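PDB 3MI6: alpha-galactosidase from Lactobacillus brevis, which probably hydrolyses terminal, non-reducing alpha-D-galactose residues from alpha-D-galactosides, including galactose oligosaccharides, galactomannans and galactolipids, as a glycoside hydrolase of family 36. Local coordinates for residues D[198-203]-D[547-552]; D[479-484]-D[527-532]; D[552-557]-D[584-589]; D[572-577]-D[595-600]. One frame throughout, in Å; residues are numbered along the deposited sequence.

Interaction 1. Residues D[198-203]-D[547-552]; sequences GTWARE and TSDDTD
W200 and D549 meet at the edge of the indole: NE1 of W200 donates to OD2 of D549 over 2.9 Å, with 163° at the hydrogen. The carboxylate oxygen lies almost in the ring plane and accepts through its anti lone pair, while the two planes stand 74° apart. CG of W200 is anti to the backbone N (chi1 170°), which carries the pyrrole edge to the aspartate; CB of D549 also touches NE1, at 3.4 Å. OD1 of D549 is held separately by W546. The loop 198-203, from the N-terminal beta-domain, thus reaches the mouth of the TIM barrel, where W200 is a predicted substrate-binding residue and D549 the predicted proton donor. A valine in place of W200 would probably leave OD2 of D549 without this donor and the carboxylate freer to turn. OG of S548 donates to OE1 of E203 (2.8 Å), on the syn side, tilted out of the carboxylate plane, and accepts from D550 N in an ST turn. OE2 of E203 takes a water (2.7 Å) that also receives A201 N and D549 N, tying both loops together. The methyl of A201 packs on CB of D550 at 3.8 Å and lies over one face of the W200 indole, toward its rim.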
# COMPACT_ATOMS: atom_id res chain seq x y z
N GLY D 198 14.06 -18.22 -2.73
CA GLY D 198 15.39 -17.75 -2.42
C GLY D 198 16.43 -18.35 -3.31
O GLY D 198 16.31 -18.35 -4.55
N THR D 199 17.46 -18.91 -2.67
CA THR D 199 18.56 -19.55 -3.34
C THR D 199 19.59 -20.07 -2.34
O THR D 199 19.40 -20.00 -1.12
CB THR D 199 19.25 -18.60 -4.35
OG1 THR D 199 20.20 -19.34 -5.13
CG2 THR D 199 19.95 -17.44 -3.63
N TRP D 200 20.70 -20.59 -2.85
CA TRP D 200 21.67 -21.22 -1.98
C TRP D 200 22.17 -20.20 -0.96
O TRP D 200 22.38 -19.04 -1.30
CB TRP D 200 22.80 -21.85 -2.80
CG TRP D 200 23.95 -22.30 -1.97
CD1 TRP D 200 24.16 -23.54 -1.44
CD2 TRP D 200 25.04 -21.49 -1.54
NE1 TRP D 200 25.34 -23.56 -0.72
CE2 TRP D 200 25.90 -22.30 -0.77
CE3 TRP D 200 25.39 -20.15 -1.74
CZ2 TRP D 200 27.06 -21.82 -0.19
CZ3 TRP D 200 26.54 -19.68 -1.18
CH2 TRP D 200 27.37 -20.51 -0.41
N ALA D 201 22.34 -20.63 0.29
CA ALA D 201 22.77 -19.73 1.37
C ALA D 201 21.74 -18.63 1.74
O ALA D 201 22.02 -17.80 2.59
CB ALA D 201 24.10 -19.13 1.04
N ARG D 202 20.58 -18.62 1.10
CA ARG D 202 19.47 -17.75 1.52
C ARG D 202 18.10 -18.34 1.19
O ARG D 202 17.26 -17.68 0.60
CB ARG D 202 19.61 -16.33 0.96
CG ARG D 202 20.44 -16.23 -0.28
CD ARG D 202 20.53 -14.79 -0.82
NE ARG D 202 19.38 -14.52 -1.68
CZ ARG D 202 19.43 -14.18 -2.97
NH1 ARG D 202 20.58 -14.01 -3.59
NH2 ARG D 202 18.29 -13.98 -3.62
N GLU D 203 17.86 -19.58 1.58
CA GLU D 203 16.62 -20.27 1.24
C GLU D 203 15.36 -19.69 1.90
O GLU D 203 15.37 -19.19 3.02
CB GLU D 203 16.71 -21.76 1.60
CG GLU D 203 17.79 -22.54 0.85
CD GLU D 203 19.15 -22.47 1.52
OE1 GLU D 203 19.52 -21.39 2.02
OE2 GLU D 203 19.86 -23.51 1.54
N THR D 547 19.45 -27.31 6.90
CA THR D 547 18.55 -26.26 6.43
C THR D 547 19.16 -25.30 5.41
O THR D 547 18.53 -24.98 4.41
CB THR D 547 18.01 -25.46 7.61
OG1 THR D 547 17.74 -26.36 8.69
CG2 THR D 547 16.72 -24.72 7.23
N SER D 548 20.37 -24.84 5.69
CA SER D 548 21.09 -23.98 4.76
C SER D 548 22.59 -24.16 4.96
O SER D 548 23.03 -24.41 6.08
CB SER D 548 20.72 -22.51 4.98
OG SER D 548 21.37 -21.67 4.04
N ASP D 549 23.36 -24.03 3.89
CA ASP D 549 24.80 -23.93 4.01
C ASP D 549 25.18 -22.64 4.71
O ASP D 549 26.26 -22.53 5.30
CB ASP D 549 25.47 -23.99 2.65
CG ASP D 549 26.00 -25.36 2.34
OD1 ASP D 549 26.14 -26.15 3.30
OD2 ASP D 549 26.28 -25.64 1.14
N ASP D 550 24.31 -21.65 4.62
CA ASP D 550 24.51 -20.41 5.34
C ASP D 550 24.28 -20.68 6.83
O ASP D 550 23.15 -20.95 7.25
CB ASP D 550 23.56 -19.33 4.84
CG ASP D 550 23.87 -17.97 5.41
OD1 ASP D 550 24.51 -17.88 6.48
OD2 ASP D 550 23.50 -16.96 4.77
N THR D 551 25.36 -20.61 7.61
CA THR D 551 25.32 -20.82 9.06
C THR D 551 25.59 -19.53 9.84
O THR D 551 25.93 -19.58 11.04
CB THR D 551 26.34 -21.89 9.51
OG1 THR D 551 27.67 -21.44 9.21
CG2 THR D 551 26.09 -23.19 8.79
N ASP D 552 25.49 -18.38 9.17
CA ASP D 552 25.51 -17.11 9.87
C ASP D 552 24.25 -16.91 10.74
O ASP D 552 23.13 -17.21 10.28
CB ASP D 552 25.61 -15.94 8.90
CG ASP D 552 25.52 -14.60 9.62
OD1 ASP D 552 26.49 -14.23 10.31
OD2 ASP D 552 24.47 -13.92 9.52
O HOH W 1 22.54 -23.41 1.45

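Interaction 2. Residues D[479-484]-D[527-532]; sequences DMNRYA and CASGGG
The backbones of D479-N481 and C527-S529 run close beside each other, CA of D479 lying 4.3 Å from CA of C527 and CA of M480 4.4 Å from CA of A528. These are the loops that follow the neighbouring parallel strands 475-478 and 523-526 of the TIM barrel, at the end where family 36 enzymes keep their active site. D479, the predicted nucleophile, carries the contact. With CG anti to the backbone N (chi1 -157°), its OD1 turns to the other loop and accepts S529 N on its syn lone pair, at 3.2 Å and nearly straight (170°). M480 N reaches the same oxygen from the anti side, tilted from the carboxylate plane, so one atom takes two backbone donors; W412 NE1 donates to OD2. Replacing D479 by an alanine would probably leave S529 N, M480 N and the W412 indole without their acceptor and the two loops less firmly joined. SG of C527, a predicted substrate-binding residue, lies over one face of the same carboxylate, 3.4 Å from CG of D479. Next along, the carbonyl O of M480 receives a CA-H contact from A528 CA at 3.2 Å, and the selenomethionine, bent at chi2 and chi3, brings its CE to 4.3 Å from CB of A528. G530 has backbone angles that call for glycine and lets the second loop curl back, A528 O accepting from G532 N. The phenol of Y483 is fixed by H227, and its OH rests 4.2 Å from CA of G532.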
# COMPACT_ATOMS: atom_id res chain seq x y z
N ASP D 479 24.30 -35.91 1.04
CA ASP D 479 24.34 -34.62 0.38
C ASP D 479 24.03 -34.76 -1.12
O ASP D 479 23.85 -35.86 -1.62
CB ASP D 479 25.71 -34.00 0.60
CG ASP D 479 25.71 -32.50 0.47
OD1 ASP D 479 24.73 -31.95 -0.07
OD2 ASP D 479 26.71 -31.88 0.92
N MSE D 480 23.98 -33.63 -1.83
CA MSE D 480 23.62 -33.60 -3.24
C MSE D 480 23.87 -32.18 -3.78
O MSE D 480 23.05 -31.28 -3.56
CB MSE D 480 22.15 -34.01 -3.42
CG MSE D 480 21.79 -34.46 -4.82
SE MSE D 480 21.40 -33.01 -6.08
CE MSE D 480 19.62 -32.45 -5.47
N ASN D 481 24.99 -32.00 -4.48
CA ASN D 481 25.58 -30.68 -4.69
C ASN D 481 25.60 -30.07 -6.09
O ASN D 481 26.28 -29.08 -6.32
CB ASN D 481 27.01 -30.67 -4.14
CG ASN D 481 27.06 -30.64 -2.63
OD1 ASN D 481 27.73 -31.47 -1.99
ND2 ASN D 481 26.33 -29.70 -2.04
N ARG D 482 24.86 -30.63 -7.04
CA ARG D 482 24.67 -29.92 -8.30
C ARG D 482 23.32 -30.23 -8.91
O ARG D 482 22.63 -31.14 -8.46
CB ARG D 482 25.77 -30.26 -9.30
CG ARG D 482 25.68 -31.65 -9.85
CD ARG D 482 26.36 -31.73 -11.16
NE ARG D 482 25.53 -31.18 -12.23
CZ ARG D 482 25.94 -31.08 -13.49
NH1 ARG D 482 27.16 -31.48 -13.82
NH2 ARG D 482 25.14 -30.57 -14.43
N TYR D 483 22.93 -29.47 -9.92
CA TYR D 483 21.68 -29.71 -10.63
C TYR D 483 21.94 -30.42 -11.97
O TYR D 483 22.86 -30.05 -12.70
CB TYR D 483 20.88 -28.41 -10.82
CG TYR D 483 20.37 -27.84 -9.52
CD1 TYR D 483 19.59 -28.62 -8.66
CD2 TYR D 483 20.65 -26.52 -9.14
CE1 TYR D 483 19.11 -28.11 -7.46
CE2 TYR D 483 20.18 -26.00 -7.94
CZ TYR D 483 19.41 -26.80 -7.10
OH TYR D 483 18.92 -26.31 -5.90
N ALA D 484 21.15 -31.44 -12.29
CA ALA D 484 21.39 -32.17 -13.54
C ALA D 484 21.23 -31.27 -14.76
O ALA D 484 20.54 -30.25 -14.74
CB ALA D 484 20.53 -33.43 -13.65
N CYS D 527 20.44 -33.67 2.78
CA CYS D 527 21.21 -32.48 2.45
C CYS D 527 21.21 -32.24 0.96
O CYS D 527 21.09 -33.18 0.19
CB CYS D 527 22.64 -32.62 2.96
SG CYS D 527 23.64 -31.12 2.85
N ALA D 528 21.32 -30.98 0.56
CA ALA D 528 21.44 -30.62 -0.85
C ALA D 528 22.06 -29.23 -0.96
O ALA D 528 21.35 -28.26 -1.25
CB ALA D 528 20.09 -30.65 -1.56
N SER D 529 23.37 -29.15 -0.72
CA SER D 529 24.06 -27.86 -0.66
C SER D 529 23.34 -26.98 0.36
O SER D 529 23.14 -25.79 0.14
CB SER D 529 24.04 -27.18 -2.03
OG SER D 529 25.05 -27.68 -2.88
N GLY D 530 22.96 -27.58 1.48
CA GLY D 530 22.06 -26.90 2.40
C GLY D 530 20.65 -27.32 2.07
O GLY D 530 20.38 -28.51 1.95
N GLY D 531 19.76 -26.36 1.87
CA GLY D 531 18.34 -26.67 1.76
C GLY D 531 17.74 -26.80 0.37
O GLY D 531 16.61 -26.37 0.14
N GLY D 532 18.48 -27.40 -0.55
CA GLY D 532 18.06 -27.50 -1.93
C GLY D 532 17.07 -28.63 -2.19
O GLY D 532 16.58 -28.79 -3.30

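Interaction 3. Residues D[552-557]-D[584-589]; sequences DAAERL and MGRITS
The guanidinium of R586 is met at its edge by two carboxylates, D552 and E555, and obliquely by the methyl of A554, 3.5 Å from NH1. NH1 of R586 forms salt bridges with both acids, donating to OE2 of E555 at 2.9 Å, almost straight (179°), and to OD2 of D552 at 2.9 Å. The carboxylate of E555 lies 28° from the guanidinium plane and is approached on its anti side, somewhat out of its plane, whereas NH1 comes to OD2 from above the carboxylate plane of D552. D552 is the N-cap of helix 553-566, and the same OD2 accepts from E555 N at 3.0 Å. The bend of R586 at chi3 (-43°) takes its head round D552, whose OD1 lies alongside the aliphatic stem, 3.3 Å from CG. M584, a selenomethionine, sets SE 3.8 Å from CB of D552, and A553 CB packs on T588 CG2. The helix start is thereby held to the loop after barrel strand 572-576. D726 of the second subunit forms a salt bridge with NE of R586, and its H674 hydrogen-bonds OE2 of E555. A buried arginine shared by three acids, one from another chain, probably balances their charges and links the capped helix to the subunit interface.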
# COMPACT_ATOMS: atom_id res chain seq x y z
N ASP D 552 25.49 -18.38 9.17
CA ASP D 552 25.51 -17.11 9.87
C ASP D 552 24.25 -16.91 10.74
O ASP D 552 23.13 -17.21 10.28
CB ASP D 552 25.61 -15.94 8.90
CG ASP D 552 25.52 -14.60 9.62
OD1 ASP D 552 26.49 -14.23 10.31
OD2 ASP D 552 24.47 -13.92 9.52
N ALA D 553 24.42 -16.40 11.96
CA ALA D 553 23.29 -16.17 12.87
C ALA D 553 22.19 -15.27 12.28
O ALA D 553 21.01 -15.65 12.25
CB ALA D 553 23.77 -15.62 14.20
N ALA D 554 22.57 -14.10 11.80
CA ALA D 554 21.61 -13.17 11.23
C ALA D 554 20.86 -13.74 10.03
O ALA D 554 19.66 -13.63 9.95
CB ALA D 554 22.30 -11.87 10.84
N GLU D 555 21.57 -14.37 9.10
CA GLU D 555 20.93 -14.94 7.92
C GLU D 555 19.99 -16.10 8.29
O GLU D 555 18.92 -16.27 7.68
CB GLU D 555 21.98 -15.43 6.93
CG GLU D 555 22.93 -14.36 6.45
CD GLU D 555 22.25 -13.24 5.66
OE1 GLU D 555 21.21 -13.49 5.00
OE2 GLU D 555 22.78 -12.11 5.68
N ARG D 556 20.40 -16.91 9.26
CA ARG D 556 19.60 -18.07 9.65
C ARG D 556 18.25 -17.61 10.23
O ARG D 556 17.21 -18.20 9.93
CB ARG D 556 20.35 -18.97 10.64
CG ARG D 556 21.42 -19.84 10.03
CD ARG D 556 20.86 -20.85 9.01
NE ARG D 556 20.43 -22.10 9.61
CZ ARG D 556 20.90 -23.30 9.29
NH1 ARG D 556 21.83 -23.43 8.37
NH2 ARG D 556 20.45 -24.38 9.89
N LEU D 557 18.26 -16.58 11.06
CA LEU D 557 17.02 -15.98 11.51
C LEU D 557 16.03 -15.95 10.35
O LEU D 557 14.93 -16.52 10.44
CB LEU D 557 17.28 -14.57 12.00
CG LEU D 557 17.19 -14.23 13.49
CD1 LEU D 557 17.09 -15.49 14.36
CD2 LEU D 557 18.38 -13.34 13.90
N MSE D 584 29.80 -15.09 4.02
CA MSE D 584 29.51 -13.67 3.75
C MSE D 584 30.09 -12.63 4.71
O MSE D 584 29.82 -11.44 4.55
CB MSE D 584 28.01 -13.47 3.59
CG MSE D 584 27.19 -14.38 4.47
SE MSE D 584 27.06 -13.67 6.27
CE MSE D 584 26.38 -11.92 5.76
N GLY D 585 30.86 -13.07 5.69
CA GLY D 585 31.78 -12.20 6.41
C GLY D 585 31.31 -11.57 7.71
O GLY D 585 32.09 -10.92 8.41
N ARG D 586 30.03 -11.75 8.02
CA ARG D 586 29.46 -11.16 9.22
C ARG D 586 30.15 -11.71 10.47
O ARG D 586 30.63 -12.84 10.48
CB ARG D 586 27.95 -11.40 9.27
CG ARG D 586 27.30 -11.09 10.59
CD ARG D 586 25.83 -10.75 10.43
NE ARG D 586 25.59 -9.88 9.29
CZ ARG D 586 24.89 -10.22 8.19
NH1 ARG D 586 24.32 -11.42 8.07
NH2 ARG D 586 24.75 -9.33 7.21
N ILE D 587 30.25 -10.89 11.51
CA ILE D 587 30.78 -11.32 12.80
C ILE D 587 29.63 -11.22 13.77
O ILE D 587 28.86 -10.28 13.70
CB ILE D 587 31.92 -10.40 13.32
CG1 ILE D 587 33.11 -10.37 12.36
CG2 ILE D 587 32.37 -10.84 14.72
CD1 ILE D 587 34.24 -9.44 12.83
N THR D 588 29.55 -12.18 14.68
CA THR D 588 28.40 -12.30 15.57
C THR D 588 28.84 -12.85 16.91
O THR D 588 29.77 -13.63 16.98
CB THR D 588 27.40 -13.26 14.93
OG1 THR D 588 26.55 -12.53 14.02
CG2 THR D 588 26.56 -13.91 15.99
N SER D 589 28.18 -12.48 17.99
CA SER D 589 28.58 -13.05 19.29
C SER D 589 28.41 -14.56 19.30
O SER D 589 27.57 -15.11 18.58
CB SER D 589 27.76 -12.44 20.42
OG SER D 589 26.40 -12.79 20.27

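Interaction 4. Residues D[572-577]-D[595-600]; sequences MGAHVS and AVAFFG
A574 and A597 bring strand 572-576 and helix 590-597 together within one beta-alpha-beta unit of the TIM barrel, the unit completed by strand 601-604. The tight part is centred on the methyl of A597, which points at the strand: its CB lies 4.0 Å from CB of A574 and 3.8 Å from the carbonyl O of A574, and CB of A574 in turn sits 3.9 Å from CA of A597. V576 closes in from further along the strand. Its CG1 is anti to the backbone N (chi1 169°), which leaves CG2 for the helix, 4.1 Å from CB of A597. L602 of the adjoining strand packs on the same alanine and on V576. The rest of the contact is looser, though still buried. M572 directs its CB toward the other segment, yet its side chain makes no close contact with 595-600 and packs instead on Q560 and T563 of helix 553-566. H575 points away, its ND1 held by E605, and the ring of F599 turns off to strand 663-670 of the C-terminal beta-domain. F599 is the centre of an inverse gamma turn that brings the chain back to the strand at G600. A CB at G600 would probably clash with the carbonyl O of M572; with glycine there, CA of G600 makes a CA-H contact with O of M572 at 3.5 Å.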
# COMPACT_ATOMS: atom_id res chain seq x y z
N MSE D 572 14.87 -29.09 11.18
CA MSE D 572 15.93 -28.17 10.78
C MSE D 572 17.26 -28.37 11.52
O MSE D 572 17.39 -28.00 12.68
CB MSE D 572 15.50 -26.73 11.04
CG MSE D 572 14.52 -26.14 10.06
SE MSE D 572 13.88 -24.38 10.74
CE MSE D 572 12.10 -24.88 11.43
N GLY D 573 18.25 -28.92 10.84
CA GLY D 573 19.58 -28.92 11.41
C GLY D 573 20.05 -27.47 11.53
O GLY D 573 19.69 -26.65 10.71
N ALA D 574 20.84 -27.17 12.56
CA ALA D 574 21.43 -25.85 12.71
C ALA D 574 22.74 -25.94 13.48
O ALA D 574 22.75 -26.38 14.61
CB ALA D 574 20.47 -24.93 13.43
N HIS D 575 23.84 -25.52 12.88
CA HIS D 575 25.12 -25.59 13.58
C HIS D 575 25.65 -24.20 13.98
O HIS D 575 25.53 -23.25 13.22
CB HIS D 575 26.18 -26.31 12.75
CG HIS D 575 25.78 -27.68 12.28
ND1 HIS D 575 26.46 -28.35 11.28
CD2 HIS D 575 24.77 -28.50 12.67
CE1 HIS D 575 25.89 -29.53 11.08
NE2 HIS D 575 24.87 -29.64 11.91
N VAL D 576 26.25 -24.09 15.16
CA VAL D 576 26.98 -22.89 15.52
C VAL D 576 28.30 -22.87 14.76
O VAL D 576 29.10 -23.78 14.90
CB VAL D 576 27.32 -22.88 17.02
CG1 VAL D 576 28.32 -21.76 17.32
CG2 VAL D 576 26.05 -22.76 17.87
N SER D 577 28.52 -21.82 13.96
CA SER D 577 29.71 -21.79 13.11
C SER D 577 30.73 -20.73 13.49
O SER D 577 30.52 -19.95 14.41
CB SER D 577 29.32 -21.63 11.64
OG SER D 577 28.82 -20.34 11.41
N ALA D 595 22.12 -19.08 20.16
CA ALA D 595 20.70 -18.86 20.45
C ALA D 595 19.76 -18.99 19.26
O ALA D 595 18.59 -19.31 19.43
CB ALA D 595 20.51 -17.50 21.15
N VAL D 596 20.25 -18.72 18.06
CA VAL D 596 19.50 -19.04 16.84
C VAL D 596 19.52 -20.55 16.56
O VAL D 596 18.58 -21.09 16.01
CB VAL D 596 20.08 -18.28 15.61
CG1 VAL D 596 19.30 -18.59 14.36
CG2 VAL D 596 20.08 -16.77 15.85
N ALA D 597 20.58 -21.25 16.96
CA ALA D 597 20.68 -22.68 16.66
C ALA D 597 19.92 -23.59 17.64
O ALA D 597 19.63 -24.74 17.31
CB ALA D 597 22.15 -23.11 16.52
N PHE D 598 19.59 -23.09 18.82
CA PHE D 598 18.79 -23.89 19.74
C PHE D 598 17.45 -24.24 19.13
O PHE D 598 16.91 -25.30 19.40
CB PHE D 598 18.53 -23.19 21.06
CG PHE D 598 19.76 -22.88 21.84
CD1 PHE D 598 20.87 -23.69 21.76
CD2 PHE D 598 19.79 -21.77 22.68
CE1 PHE D 598 21.99 -23.40 22.49
CE2 PHE D 598 20.91 -21.48 23.41
CZ PHE D 598 22.01 -22.29 23.32
N PHE D 599 16.89 -23.35 18.31
CA PHE D 599 15.54 -23.58 17.79
C PHE D 599 15.55 -24.48 16.55
O PHE D 599 15.07 -24.13 15.46
CB PHE D 599 14.81 -22.25 17.58
CG PHE D 599 14.56 -21.52 18.86
CD1 PHE D 599 15.58 -20.80 19.48
CD2 PHE D 599 13.31 -21.59 19.48
CE1 PHE D 599 15.36 -20.13 20.66
CE2 PHE D 599 13.08 -20.92 20.66
CZ PHE D 599 14.10 -20.19 21.26
N GLY D 600 16.09 -25.66 16.76
CA GLY D 600 16.22 -26.66 15.73
C GLY D 600 17.06 -27.75 16.36
O GLY D 600 17.00 -27.98 17.57

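Overall arrangement
Interactions 1 and 2 are built from loops at the barrel mouth and touch: E203 OE2 accepts from G531 N, and W200 packs on S529. Their chemistry is polar, carboxylates gripping indole, hydroxyl and backbone donors around the predicted nucleophile and proton donor. Interaction 3 is equally polar but lies further out; its centre lies about 24 Å from the centre of the chain, where its charges pair with a second subunit. It shares D552 with interaction 1. Interaction 4, apolar and touched by no other chain, packs a barrel strand on its helix; T547 and T551 join it to interaction 1. All four contacts are buried, and only interaction 1 unites the N-terminal domain with the barrel.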